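Local coordinates for ABC transporter, solute-binding protein (Staphylococcus aureus, PDB 6LKK), which binds glucose 6-phosphate as an extracellular solute-binding lipoprotein and probably serves as the sugar sensor of a two-component system, at residues A[98-103]-A[210-215]; A[249-254]-A[265-270]; A[115-120]-A[205-210]. All coordinates share one frame; numbering follows the deposited sequence.

Contact 1 (A[98-103]-A[210-215]); sequences MPTVIV and GTMLNV. With G6P (6-O-phosphono-alpha-D-glucopyranose), chain B.
Met98 and Asn214 pair across two long antiparallel strands, 92-105 and 213-221, beside the sugar-phosphate pocket of this periplasmic-binding-protein fold. Their backbones form a hydrogen-bonded pair: Met98 N reaches Asn214 O at 2.8 Å, in the carbonyl plane, while Asn214 N reaches Met98 O at 2.9 Å from well above the plane of the Met98 carbonyl. Pro99 and Leu213 follow as the non-hydrogen-bonded pair, their side chains lying alongside each other on the opposite face of the sheet from Met98 and Asn214. Leu213 CD1 rests 3.8 Å from Pro99 CG. Beyond the last regular bridge, Thr100 N still donates to Met212 O in a nearly straight bond (171° at the hydrogen). Thr100 OG1 lies close to the same oxygen, and a water links OG1 to Met212 N. Thr100 O is buried without a polar partner, the methyl CG2 of Thr211 sitting 3.1 Å from it.

The ligand is met from the Asn214 side chain, which with CG beside the backbone N (chi1 -60°) extends its amide to the sugar on the Met98 face. That amide is held at both ends: Gln142 NE2 bonds to OD1, and ND2 donates to the ligand. Met98 lines the same pocket, CG 3.4 Å from O2 of the sugar; that O2 accepts a hydrogen bond from Asn214 ND2 at 3.0 Å, with an angle of 170°.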
ATOM      1  N   MET A  98       2.782  -1.588   5.505  1.00 16.76           N
ATOM      2  CA  MET A  98       1.371  -1.234   5.356  1.00 16.17           C
ATOM      3  C   MET A  98       0.519  -2.492   5.402  1.00 17.07           C
ATOM      4  O   MET A  98       0.424  -3.219   4.396  1.00 18.25           O
ATOM      5  CB  MET A  98       1.126  -0.477   4.057  1.00 15.89           C
ATOM      6  CG  MET A  98      -0.258   0.145   3.969  1.00 14.36           C
ATOM      7  SD  MET A  98      -0.474   1.514   5.113  1.00 18.01           S
ATOM      8  CE  MET A  98       0.550   2.740   4.311  1.00 19.37           C
ATOM      9  N   PRO A  99      -0.114  -2.790   6.532  1.00 15.60           N
ATOM     10  CA  PRO A  99      -1.082  -3.889   6.552  1.00 15.55           C
ATOM     11  C   PRO A  99      -2.253  -3.595   5.630  1.00 15.42           C
ATOM     12  O   PRO A  99      -2.764  -2.474   5.581  1.00 16.82           O
ATOM     13  CB  PRO A  99      -1.525  -3.950   8.020  1.00 15.58           C
ATOM     14  CG  PRO A  99      -0.450  -3.264   8.780  1.00 14.80           C
ATOM     15  CD  PRO A  99       0.080  -2.205   7.870  1.00 15.16           C
ATOM     16  N   THR A 100      -2.665  -4.611   4.881  1.00 17.79           N
ATOM     17  CA  THR A 100      -3.963  -4.570   4.236  1.00 17.79           C
ATOM     18  C   THR A 100      -5.026  -4.960   5.256  1.00 18.22           C
ATOM     19  O   THR A 100      -4.756  -5.701   6.204  1.00 21.79           O
ATOM     20  CB  THR A 100      -4.002  -5.499   3.023  1.00 19.55           C
ATOM     21  OG1 THR A 100      -3.745  -6.847   3.434  1.00 19.23           O
ATOM     22  CG2 THR A 100      -2.960  -5.078   1.999  1.00 19.96           C
ATOM     23  N   VAL A 101      -6.232  -4.420   5.083  1.00 16.51           N
ATOM     24  CA  VAL A 101      -7.286  -4.584   6.074  1.00 15.68           C
ATOM     25  C   VAL A 101      -8.634  -4.726   5.386  1.00 16.33           C
ATOM     26  O   VAL A 101      -8.809  -4.368   4.221  1.00 14.32           O
ATOM     27  CB  VAL A 101      -7.347  -3.402   7.071  1.00 14.95           C
ATOM     28  CG1 VAL A 101      -6.017  -3.228   7.793  1.00 18.85           C
ATOM     29  CG2 VAL A 101      -7.744  -2.114   6.364  1.00 16.02           C
ATOM     30  N   ILE A 102      -9.583  -5.265   6.134  1.00 15.02           N
ATOM     31  CA  ILE A 102     -10.998  -5.165   5.808  1.00 15.62           C
ATOM     32  C   ILE A 102     -11.557  -3.965   6.553  1.00 17.23           C
ATOM     33  O   ILE A 102     -11.265  -3.767   7.738  1.00 18.59           O
ATOM     34  CB  ILE A 102     -11.748  -6.453   6.192  1.00 17.61           C
ATOM     35  CG1 ILE A 102     -11.236  -7.639   5.378  1.00 15.55           C
ATOM     36  CG2 ILE A 102     -13.257  -6.279   5.998  1.00 18.10           C
ATOM     37  CD1 ILE A 102     -11.705  -8.980   5.898  1.00 16.77           C
ATOM     38  N   VAL A 103     -12.353  -3.154   5.868  1.00 14.52           N
ATOM     39  CA  VAL A 103     -13.060  -2.049   6.500  1.00 16.98           C
ATOM     40  C   VAL A 103     -14.547  -2.366   6.491  1.00 16.16           C
ATOM     41  O   VAL A 103     -15.085  -2.854   5.491  1.00 17.05           O
ATOM     42  CB  VAL A 103     -12.769  -0.700   5.813  1.00 17.51           C
ATOM     43  CG1 VAL A 103     -11.336  -0.270   6.112  1.00 18.25           C
ATOM     44  CG2 VAL A 103     -13.019  -0.783   4.314  1.00 19.00           C
ATOM     45  N   GLY A 210      -5.310 -14.502   7.974  1.00 23.67           N
ATOM     46  CA  GLY A 210      -4.019 -14.094   7.467  1.00 24.55           C
ATOM     47  C   GLY A 210      -4.097 -12.734   6.815  1.00 20.80           C
ATOM     48  O   GLY A 210      -4.806 -12.545   5.821  1.00 21.13           O
ATOM     49  N   THR A 211      -3.360 -11.785   7.377  1.00 18.18           N
ATOM     50  CA  THR A 211      -3.334 -10.408   6.908  1.00 19.87           C
ATOM     51  C   THR A 211      -2.073 -10.176   6.086  1.00 20.25           C
ATOM     52  O   THR A 211      -0.964 -10.453   6.553  1.00 21.64           O
ATOM     53  CB  THR A 211      -3.384  -9.450   8.100  1.00 22.12           C
ATOM     54  OG1 THR A 211      -4.603  -9.660   8.826  1.00 21.49           O
ATOM     55  CG2 THR A 211      -3.300  -8.001   7.653  1.00 22.32           C
ATOM     56  N   MET A 212      -2.245  -9.677   4.865  1.00 18.47           N
ATOM     57  CA  MET A 212      -1.103  -9.356   4.019  1.00 14.93           C
ATOM     58  C   MET A 212      -0.418  -8.090   4.524  1.00 16.60           C
ATOM     59  O   MET A 212      -1.077  -7.077   4.779  1.00 21.21           O
ATOM     60  CB  MET A 212      -1.560  -9.169   2.572  1.00 23.03           C
ATOM     61  CG  MET A 212      -0.446  -8.860   1.584  1.00 23.58           C
ATOM     62  SD  MET A 212       0.803 -10.153   1.498  1.00 28.76           S
ATOM     63  CE  MET A 212      -0.207 -11.521   0.951  1.00 27.56           C
ATOM     64  N   LEU A 213       0.908  -8.143   4.664  1.00 18.37           N
ATOM     65  CA  LEU A 213       1.701  -6.979   5.049  1.00 18.39           C
ATOM     66  C   LEU A 213       2.453  -6.480   3.822  1.00 22.08           C
ATOM     67  O   LEU A 213       3.358  -7.154   3.320  1.00 24.14           O
ATOM     68  CB  LEU A 213       2.673  -7.313   6.178  1.00 18.45           C
ATOM     69  CG  LEU A 213       3.487  -6.129   6.712  1.00 21.28           C
ATOM     70  CD1 LEU A 213       2.587  -5.111   7.395  1.00 18.75           C
ATOM     71  CD2 LEU A 213       4.572  -6.600   7.663  1.00 22.46           C
ATOM     72  N   ASN A 214       2.079  -5.297   3.345  1.00 17.33           N
ATOM     73  CA  ASN A 214       2.787  -4.678   2.236  1.00 17.61           C
ATOM     74  C   ASN A 214       4.070  -4.033   2.739  1.00 17.12           C
ATOM     75  O   ASN A 214       4.055  -3.279   3.716  1.00 18.86           O
ATOM     76  CB  ASN A 214       1.921  -3.616   1.558  1.00 17.05           C
ATOM     77  CG  ASN A 214       0.637  -4.173   0.995  1.00 17.45           C
ATOM     78  OD1 ASN A 214       0.470  -5.386   0.872  1.00 20.26           O
ATOM     79  ND2 ASN A 214      -0.281  -3.282   0.636  1.00 18.89           N
ATOM     80  N   VAL A 215       5.176  -4.316   2.065  1.00 15.42           N
ATOM     81  CA  VAL A 215       6.418  -3.585   2.269  1.00 16.28           C
ATOM     82  C   VAL A 215       6.475  -2.542   1.160  1.00 16.63           C
ATOM     83  O   VAL A 215       6.835  -2.846   0.018  1.00 16.42           O
ATOM     84  CB  VAL A 215       7.639  -4.508   2.259  1.00 17.95           C
ATOM     85  CG1 VAL A 215       8.899  -3.721   2.598  1.00 20.36           C
ATOM     86  CG2 VAL A 215       7.449  -5.655   3.247  1.00 20.53           C
TER
HETATM   87  C1  G6P B 401      -1.195  -0.256  -1.147  1.00 34.23           C
HETATM   88  C2  G6P B 401       0.186   0.214  -0.626  1.00 19.60           C
HETATM   89  C3  G6P B 401       0.353   1.686  -0.553  1.00 16.31           C
HETATM   90  C4  G6P B 401      -0.325   2.352  -1.666  1.00 21.05           C
HETATM   91  C5  G6P B 401      -1.832   2.171  -1.513  1.00 17.44           C
HETATM   92  C6  G6P B 401      -2.549   2.709  -2.709  1.00 18.51           C
HETATM   93  O1  G6P B 401      -1.748  -1.187  -0.266  1.00 20.78           O
HETATM   94  O2  G6P B 401       0.431  -0.336   0.679  1.00 20.56           O
HETATM   95  O3  G6P B 401       1.811   2.002  -0.616  1.00 18.79           O
HETATM   96  O4  G6P B 401      -0.032   3.771  -1.659  1.00 19.42           O
HETATM   97  O5  G6P B 401      -2.230   0.758  -1.365  1.00 20.33           O
HETATM   98  O6  G6P B 401      -2.079   2.041  -3.858  1.00 16.32           O
HETATM   99  P   G6P B 401      -3.185   1.369  -4.945  1.00 16.74           P
HETATM  100  O1P G6P B 401      -2.402   0.835  -6.132  1.00 19.19           O
HETATM  101  O2P G6P B 401      -4.181   2.446  -5.416  1.00 17.54           O
HETATM  102  O3P G6P B 401      -3.914   0.257  -4.284  1.00 16.90           O
HETATM  103  O   HOH W   1      -4.956  -9.031   4.257  1.00 24.22           O

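Contact 2 (A[249-254]-A[265-270]); sequences EFDAKS and QSIENL
Lys253 and Leu270 join the turn that follows helix 240-250 to the long loop before helix 286-293, in a partly buried contact of the solute-binding-protein fold. Asp251 is the residue that leaves the helix, with positive phi (56°), and the chain then enters the short, weakly bonded strand at 253-254, where Lys253 pairs by backbone with Leu97.

The polar part of the contact rests on a single bond between the two segments. Lys253 NZ donates a hydrogen bond to Glu268 O at 2.9 Å, tilted 21° from the carbonyl plane. The same ammonium also makes a salt bridge with Glu189 OE1 of helix 189-197, so one charged group ties a loop carbonyl to a helix carboxylate. Asp251 is likewise engaged elsewhere: OD2 forms a salt bridge with Arg193, and OD1 accepts from Gln262 NE2 and Asp264 N, which anchors the turn to the helix and to the loop just ahead of 265-270.

Apolar contact comes from the length of the lysine chain. It runs extended as far as CE and bends only at the last torsion (chi4 61°), which swings NZ toward the carbonyl. Its CD and CE pass across Leu270, each 3.9 Å from Leu270 CG. A different kind of packing, methyl against charged end, is made by Ile267: its CG2 lies 3.7 Å from Lys253 NZ and, more loosely, 4.5 Å from Asp251 CB.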
ATOM      1  N   GLU A 249       2.512  10.954  13.795  1.00 19.45           N
ATOM      2  CA  GLU A 249       1.352  11.678  13.293  1.00 17.58           C
ATOM      3  C   GLU A 249       0.291  10.755  12.705  1.00 21.66           C
ATOM      4  O   GLU A 249      -0.903  11.049  12.826  1.00 26.13           O
ATOM      5  CB  GLU A 249       1.785  12.703  12.244  1.00 20.96           C
ATOM      6  CG  GLU A 249       0.620  13.435  11.593  1.00 39.66           C
ATOM      7  CD  GLU A 249       1.052  14.686  10.851  1.00 57.17           C
ATOM      8  OE1 GLU A 249       0.169  15.405  10.337  1.00 59.32           O
ATOM      9  OE2 GLU A 249       2.271  14.952  10.783  1.00 57.29           O
ATOM     10  N   PHE A 250       0.691   9.644  12.082  1.00 18.39           N
ATOM     11  CA  PHE A 250      -0.236   8.811  11.326  1.00 16.66           C
ATOM     12  C   PHE A 250      -0.386   7.392  11.850  1.00 16.71           C
ATOM     13  O   PHE A 250      -1.148   6.615  11.263  1.00 18.60           O
ATOM     14  CB  PHE A 250       0.203   8.732   9.857  1.00 17.46           C
ATOM     15  CG  PHE A 250       0.202  10.050   9.146  1.00 19.93           C
ATOM     16  CD1 PHE A 250      -0.970  10.566   8.619  1.00 21.67           C
ATOM     17  CD2 PHE A 250       1.376  10.763   8.983  1.00 22.40           C
ATOM     18  CE1 PHE A 250      -0.970  11.775   7.952  1.00 25.33           C
ATOM     19  CE2 PHE A 250       1.382  11.973   8.317  1.00 26.30           C
ATOM     20  CZ  PHE A 250       0.208  12.479   7.801  1.00 25.00           C
ATOM     21  N   ASP A 251       0.313   7.015  12.921  1.00 17.35           N
ATOM     22  CA  ASP A 251       0.410   5.609  13.305  1.00 18.69           C
ATOM     23  C   ASP A 251       0.963   4.775  12.156  1.00 17.86           C
ATOM     24  O   ASP A 251       0.580   3.617  11.965  1.00 18.48           O
ATOM     25  CB  ASP A 251      -0.942   5.047  13.760  1.00 18.04           C
ATOM     26  CG  ASP A 251      -1.500   5.771  14.966  1.00 20.65           C
ATOM     27  OD1 ASP A 251      -0.852   5.736  16.036  1.00 21.62           O
ATOM     28  OD2 ASP A 251      -2.585   6.376  14.844  1.00 25.83           O
ATOM     29  N   ALA A 252       1.845   5.369  11.359  1.00 16.81           N
ATOM     30  CA  ALA A 252       2.556   4.596  10.358  1.00 16.88           C
ATOM     31  C   ALA A 252       3.398   3.532  11.046  1.00 18.11           C
ATOM     32  O   ALA A 252       3.693   3.615  12.239  1.00 18.24           O
ATOM     33  CB  ALA A 252       3.444   5.498   9.503  1.00 17.64           C
ATOM     34  N   LYS A 253       3.776   2.517  10.278  1.00 16.65           N
ATOM     35  CA  LYS A 253       4.662   1.465  10.758  1.00 16.44           C
ATOM     36  C   LYS A 253       6.008   1.646  10.067  1.00 18.01           C
ATOM     37  O   LYS A 253       6.143   1.379   8.868  1.00 16.36           O
ATOM     38  CB  LYS A 253       4.057   0.088  10.504  1.00 15.21           C
ATOM     39  CG  LYS A 253       2.868  -0.198  11.415  1.00 16.52           C
ATOM     40  CD  LYS A 253       2.216  -1.533  11.112  1.00 19.86           C
ATOM     41  CE  LYS A 253       1.227  -1.930  12.201  1.00 16.65           C
ATOM     42  NZ  LYS A 253       0.109  -0.958  12.349  1.00 16.45           N
ATOM     43  N   SER A 254       6.993   2.113  10.827  1.00 15.74           N
ATOM     44  CA  SER A 254       8.293   2.450  10.272  1.00 14.93           C
ATOM     45  C   SER A 254       9.037   1.207   9.805  1.00 16.65           C
ATOM     46  O   SER A 254       8.891   0.113  10.359  1.00 16.36           O
ATOM     47  CB  SER A 254       9.133   3.189  11.312  1.00 17.38           C
ATOM     48  OG  SER A 254      10.457   3.407  10.846  1.00 17.07           O
ATOM     49  N   GLN A 265      -5.468   3.593  19.472  1.00 24.59           N
ATOM     50  CA  GLN A 265      -6.887   3.246  19.318  1.00 25.73           C
ATOM     51  C   GLN A 265      -6.973   1.904  18.593  1.00 21.46           C
ATOM     52  O   GLN A 265      -6.279   0.955  18.995  1.00 23.30           O
ATOM     53  CB  GLN A 265      -7.597   4.412  18.649  1.00 28.01           C
ATOM     54  CG  GLN A 265      -7.564   5.693  19.475  1.00 36.95           C
ATOM     55  CD  GLN A 265      -8.254   6.852  18.787  1.00 50.06           C
ATOM     56  OE1 GLN A 265      -7.757   7.385  17.795  1.00 53.15           O
ATOM     57  NE2 GLN A 265      -9.406   7.249  19.313  1.00 65.93           N
ATOM     58  N   SER A 266      -7.789   1.767  17.545  1.00 20.36           N
ATOM     59  CA  SER A 266      -8.070   0.456  16.974  1.00 18.17           C
ATOM     60  C   SER A 266      -6.994  -0.029  16.010  1.00 20.22           C
ATOM     61  O   SER A 266      -7.083  -1.169  15.540  1.00 22.03           O
ATOM     62  CB  SER A 266      -9.422   0.473  16.255  1.00 22.86           C
ATOM     63  OG  SER A 266      -9.332   1.148  15.014  1.00 24.22           O
ATOM     64  N   ILE A 267      -5.992   0.794  15.695  1.00 16.83           N
ATOM     65  CA  ILE A 267      -4.854   0.310  14.927  1.00 17.83           C
ATOM     66  C   ILE A 267      -4.129  -0.740  15.758  1.00 19.11           C
ATOM     67  O   ILE A 267      -3.995  -0.606  16.981  1.00 21.62           O
ATOM     68  CB  ILE A 267      -3.914   1.469  14.551  1.00 18.50           C
ATOM     69  CG1 ILE A 267      -4.670   2.568  13.791  1.00 23.45           C
ATOM     70  CG2 ILE A 267      -2.733   0.961  13.730  1.00 18.14           C
ATOM     71  CD1 ILE A 267      -5.154   2.167  12.416  1.00 22.04           C
ATOM     72  N   GLU A 268      -3.661  -1.799  15.104  1.00 17.04           N
ATOM     73  CA  GLU A 268      -2.996  -2.895  15.794  1.00 19.23           C
ATOM     74  C   GLU A 268      -1.496  -2.867  15.533  1.00 18.49           C
ATOM     75  O   GLU A 268      -1.048  -2.562  14.422  1.00 19.15           O
ATOM     76  CB  GLU A 268      -3.566  -4.249  15.363  1.00 19.66           C
ATOM     77  CG  GLU A 268      -5.027  -4.461  15.746  1.00 22.70           C
ATOM     78  CD  GLU A 268      -5.234  -4.740  17.227  1.00 30.74           C
ATOM     79  OE1 GLU A 268      -4.239  -4.819  17.977  1.00 27.93           O
ATOM     80  OE2 GLU A 268      -6.404  -4.884  17.640  1.00 32.36           O
ATOM     81  N   ASN A 269      -0.733  -3.183  16.576  1.00 20.16           N
ATOM     82  CA  ASN A 269       0.689  -3.455  16.446  1.00 19.17           C
ATOM     83  C   ASN A 269       0.892  -4.740  15.650  1.00 19.59           C
ATOM     84  O   ASN A 269       0.059  -5.649  15.682  1.00 18.87           O
ATOM     85  CB  ASN A 269       1.320  -3.582  17.834  1.00 21.02           C
ATOM     86  CG  ASN A 269       2.823  -3.752  17.788  1.00 25.17           C
ATOM     87  OD1 ASN A 269       3.331  -4.837  17.504  1.00 27.84           O
ATOM     88  ND2 ASN A 269       3.547  -2.683  18.096  1.00 25.12           N
ATOM     89  N   LEU A 270       2.011  -4.810  14.924  1.00 19.76           N
ATOM     90  CA  LEU A 270       2.275  -5.987  14.102  1.00 20.02           C
ATOM     91  C   LEU A 270       2.213  -7.268  14.924  1.00 16.47           C
ATOM     92  O   LEU A 270       1.759  -8.307  14.432  1.00 19.72           O
ATOM     93  CB  LEU A 270       3.636  -5.869  13.417  1.00 22.53           C
ATOM     94  CG  LEU A 270       3.715  -4.989  12.169  1.00 24.42           C
ATOM     95  CD1 LEU A 270       5.148  -4.956  11.668  1.00 30.88           C
ATOM     96  CD2 LEU A 270       2.781  -5.481  11.067  1.00 25.07           C
TER

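Contact 3 (A[115-120]-A[205-210]); sequences RGYQDL and VYPIEG
Gly116 and Pro207 bring the two backbones to 3.7 Å between their CA atoms, where the type I turn Pro207-Gly210 meets the chain just ahead of residues 117-120, helical in phi/psi but without the regular hydrogen bonds; Ile208 N donates to Arg115 O at 3.2 Å, and the CA-H of Pro207 points at that same oxygen.

Glu209 carries most of the polar side-chain contact. Its chain bends at chi2 (89°), which brings the carboxylate up to the N-H groups of Tyr117 and Gln118. OE1 accepts from Tyr117 N at 2.9 Å on its syn side, though 35° out of the carboxylate plane, and OE2 accepts from Gln118 N, also at 2.9 Å, but from above that plane. A water donates to OE2 and accepts from Asp119 N, extending the carboxylate's reach by one residue. Because Gly116 has no side chain, OE1 can come within 3.3 Å of its CA. Elsewhere, Tyr117 CE2 packs against Pro207 CG at 3.5 Å, and Gly210 O lies in the plane of the ring at its edge. Tyr117 OH is bonded to His143 on helix 138-151, which fixes the far end of the ring.

Two N-H groups and a water thus hold both carboxylate oxygens, and these donors would be expected to favour a charged carboxylate.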
ATOM      1  N   ARG A 115     -15.051 -11.048  10.914  1.00 18.54           N
ATOM      2  CA  ARG A 115     -13.728 -11.227  11.491  1.00 19.94           C
ATOM      3  C   ARG A 115     -12.639 -11.431  10.448  1.00 18.67           C
ATOM      4  O   ARG A 115     -11.455 -11.372  10.797  1.00 18.27           O
ATOM      5  CB  ARG A 115     -13.717 -12.432  12.444  1.00 20.88           C
ATOM      6  CG  ARG A 115     -14.296 -12.166  13.826  1.00 21.27           C
ATOM      7  CD  ARG A 115     -15.808 -12.009  13.805  1.00 19.79           C
ATOM      8  NE  ARG A 115     -16.337 -11.833  15.156  1.00 26.23           N
ATOM      9  CZ  ARG A 115     -16.727 -12.822  15.957  1.00 26.02           C
ATOM     10  NH1 ARG A 115     -17.185 -12.543  17.169  1.00 30.59           N
ATOM     11  NH2 ARG A 115     -16.672 -14.084  15.555  1.00 23.58           N
ATOM     12  N   GLY A 116     -12.999 -11.669   9.195  1.00 18.74           N
ATOM     13  CA  GLY A 116     -12.007 -11.980   8.187  1.00 18.76           C
ATOM     14  C   GLY A 116     -12.655 -12.293   6.858  1.00 17.60           C
ATOM     15  O   GLY A 116     -13.814 -11.950   6.617  1.00 18.13           O
ATOM     16  N   TYR A 117     -11.887 -12.965   5.996  1.00 18.13           N
ATOM     17  CA  TYR A 117     -12.326 -13.187   4.620  1.00 17.11           C
ATOM     18  C   TYR A 117     -13.511 -14.143   4.548  1.00 15.94           C
ATOM     19  O   TYR A 117     -14.431 -13.934   3.750  1.00 20.22           O
ATOM     20  CB  TYR A 117     -11.170 -13.718   3.777  1.00 18.00           C
ATOM     21  CG  TYR A 117     -10.085 -12.702   3.519  1.00 19.42           C
ATOM     22  CD1 TYR A 117     -10.324 -11.581   2.736  1.00 17.61           C
ATOM     23  CD2 TYR A 117      -8.814 -12.872   4.049  1.00 19.96           C
ATOM     24  CE1 TYR A 117      -9.325 -10.656   2.498  1.00 16.71           C
ATOM     25  CE2 TYR A 117      -7.818 -11.956   3.816  1.00 18.67           C
ATOM     26  CZ  TYR A 117      -8.076 -10.851   3.043  1.00 17.22           C
ATOM     27  OH  TYR A 117      -7.073  -9.944   2.817  1.00 19.03           O
ATOM     28  N   GLN A 118     -13.503 -15.207   5.355  1.00 18.84           N
ATOM     29  CA  GLN A 118     -14.601 -16.169   5.303  1.00 21.84           C
ATOM     30  C   GLN A 118     -15.931 -15.507   5.638  1.00 19.77           C
ATOM     31  O   GLN A 118     -16.956 -15.799   5.010  1.00 21.94           O
ATOM     32  CB  GLN A 118     -14.331 -17.332   6.255  1.00 22.96           C
ATOM     33  CG  GLN A 118     -13.180 -18.220   5.827  1.00 24.89           C
ATOM     34  CD  GLN A 118     -13.148 -19.539   6.574  1.00 38.49           C
ATOM     35  OE1 GLN A 118     -14.139 -19.946   7.182  1.00 35.67           O
ATOM     36  NE2 GLN A 118     -12.003 -20.213   6.536  1.00 43.04           N
ATOM     37  N   ASP A 119     -15.931 -14.604   6.620  1.00 18.28           N
ATOM     38  CA  ASP A 119     -17.164 -13.931   7.015  1.00 19.19           C
ATOM     39  C   ASP A 119     -17.711 -13.042   5.907  1.00 20.14           C
ATOM     40  O   ASP A 119     -18.917 -12.774   5.875  1.00 22.08           O
ATOM     41  CB  ASP A 119     -16.929 -13.099   8.274  1.00 19.07           C
ATOM     42  CG  ASP A 119     -16.729 -13.951   9.508  1.00 23.30           C
ATOM     43  OD1 ASP A 119     -16.924 -15.183   9.429  1.00 21.83           O
ATOM     44  OD2 ASP A 119     -16.373 -13.382  10.560  1.00 22.82           O
ATOM     45  N   LEU A 120     -16.854 -12.562   5.005  1.00 17.56           N
ATOM     46  CA  LEU A 120     -17.340 -11.732   3.909  1.00 17.12           C
ATOM     47  C   LEU A 120     -18.237 -12.512   2.958  1.00 18.68           C
ATOM     48  O   LEU A 120     -18.993 -11.899   2.196  1.00 22.96           O
ATOM     49  CB  LEU A 120     -16.162 -11.129   3.143  1.00 19.48           C
ATOM     50  CG  LEU A 120     -15.304 -10.109   3.897  1.00 18.64           C
ATOM     51  CD1 LEU A 120     -14.153  -9.653   3.018  1.00 20.85           C
ATOM     52  CD2 LEU A 120     -16.127  -8.911   4.351  1.00 22.19           C
ATOM     53  N   VAL A 205     -10.611  -4.167  10.411  1.00 15.68           N
ATOM     54  CA  VAL A 205     -10.552  -5.595  10.702  1.00 16.22           C
ATOM     55  C   VAL A 205      -9.297  -6.166  10.062  1.00 15.07           C
ATOM     56  O   VAL A 205      -9.089  -6.033   8.847  1.00 15.84           O
ATOM     57  CB  VAL A 205     -11.806  -6.331  10.200  1.00 16.86           C
ATOM     58  CG1 VAL A 205     -11.650  -7.842  10.360  1.00 18.77           C
ATOM     59  CG2 VAL A 205     -13.037  -5.846  10.950  1.00 17.73           C
ATOM     60  N   TYR A 206      -8.465  -6.808  10.877  1.00 17.86           N
ATOM     61  CA  TYR A 206      -7.308  -7.531  10.385  1.00 16.36           C
ATOM     62  C   TYR A 206      -7.705  -8.990  10.218  1.00 19.48           C
ATOM     63  O   TYR A 206      -7.891  -9.688  11.227  1.00 21.07           O
ATOM     64  CB  TYR A 206      -6.140  -7.392  11.358  1.00 19.38           C
ATOM     65  CG  TYR A 206      -5.730  -5.950  11.583  1.00 17.61           C
ATOM     66  CD1 TYR A 206      -6.346  -5.171  12.558  1.00 18.39           C
ATOM     67  CD2 TYR A 206      -4.740  -5.362  10.807  1.00 17.12           C
ATOM     68  CE1 TYR A 206      -5.981  -3.848  12.756  1.00 18.16           C
ATOM     69  CE2 TYR A 206      -4.371  -4.040  10.999  1.00 16.31           C
ATOM     70  CZ  TYR A 206      -4.991  -3.290  11.977  1.00 16.28           C
ATOM     71  OH  TYR A 206      -4.626  -1.977  12.179  1.00 17.60           O
ATOM     72  N   PRO A 207      -7.864  -9.493   8.992  1.00 17.60           N
ATOM     73  CA  PRO A 207      -8.505 -10.807   8.814  1.00 18.04           C
ATOM     74  C   PRO A 207      -7.784 -11.915   9.569  1.00 21.00           C
ATOM     75  O   PRO A 207      -6.567 -12.085   9.452  1.00 19.30           O
ATOM     76  CB  PRO A 207      -8.459 -11.030   7.295  1.00 21.20           C
ATOM     77  CG  PRO A 207      -7.575  -9.967   6.734  1.00 23.36           C
ATOM     78  CD  PRO A 207      -7.555  -8.844   7.709  1.00 14.91           C
ATOM     79  N   ILE A 208      -8.560 -12.685  10.340  1.00 18.92           N
ATOM     80  CA  ILE A 208      -7.984 -13.726  11.183  1.00 18.07           C
ATOM     81  C   ILE A 208      -7.328 -14.829  10.360  1.00 17.64           C
ATOM     82  O   ILE A 208      -6.425 -15.510  10.859  1.00 19.42           O
ATOM     83  CB  ILE A 208      -9.052 -14.315  12.128  1.00 19.53           C
ATOM     84  CG1 ILE A 208     -10.239 -14.887  11.346  1.00 18.50           C
ATOM     85  CG2 ILE A 208      -9.529 -13.251  13.113  1.00 19.32           C
ATOM     86  CD1 ILE A 208     -11.202 -15.698  12.201  1.00 18.35           C
ATOM     87  N   GLU A 209      -7.747 -15.029   9.108  1.00 17.98           N
ATOM     88  CA  GLU A 209      -7.152 -16.080   8.288  1.00 20.45           C
ATOM     89  C   GLU A 209      -5.733 -15.754   7.848  1.00 21.93           C
ATOM     90  O   GLU A 209      -5.024 -16.652   7.384  1.00 22.52           O
ATOM     91  CB  GLU A 209      -7.995 -16.345   7.041  1.00 20.39           C
ATOM     92  CG  GLU A 209      -9.430 -16.750   7.315  1.00 21.42           C
ATOM     93  CD  GLU A 209     -10.366 -15.565   7.428  1.00 23.78           C
ATOM     94  OE1 GLU A 209      -9.876 -14.414   7.461  1.00 20.03           O
ATOM     95  OE2 GLU A 209     -11.594 -15.786   7.481  1.00 19.37           O
ATOM     96  N   GLY A 210      -5.310 -14.502   7.974  1.00 23.67           N
ATOM     97  CA  GLY A 210      -4.019 -14.094   7.467  1.00 24.55           C
ATOM     98  C   GLY A 210      -4.097 -12.734   6.815  1.00 20.80           C
ATOM     99  O   GLY A 210      -4.806 -12.545   5.821  1.00 21.13           O
TER
HETATM  100  O   HOH W   2     -13.748 -14.621   8.596  1.00 20.31           O

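How the contacts relate
Contact 1 is the buried one, at the ligand, and rests on strand pairing, whereas contacts 2 and 3 lie farther out and work mainly through one polar side chain each: a lysine to a carbonyl in contact 2, a glutamate to backbone N-H groups in contact 3, which adds a backbone bond and ring packing. All three meet on strand 92-105. Ile102 O of contact 1 probably accepts from Val205 N of contact 3, while Pro99 and Leu213 pack on Lys253 and Leu270 of contact 2. Contacts 1 and 3 also share Gly210, where the turn runs on toward the sugar-binding strand. Contacts 2 and 3, 19 Å apart between centres, still meet through Tyr206 OH, which bonds to Glu268 N.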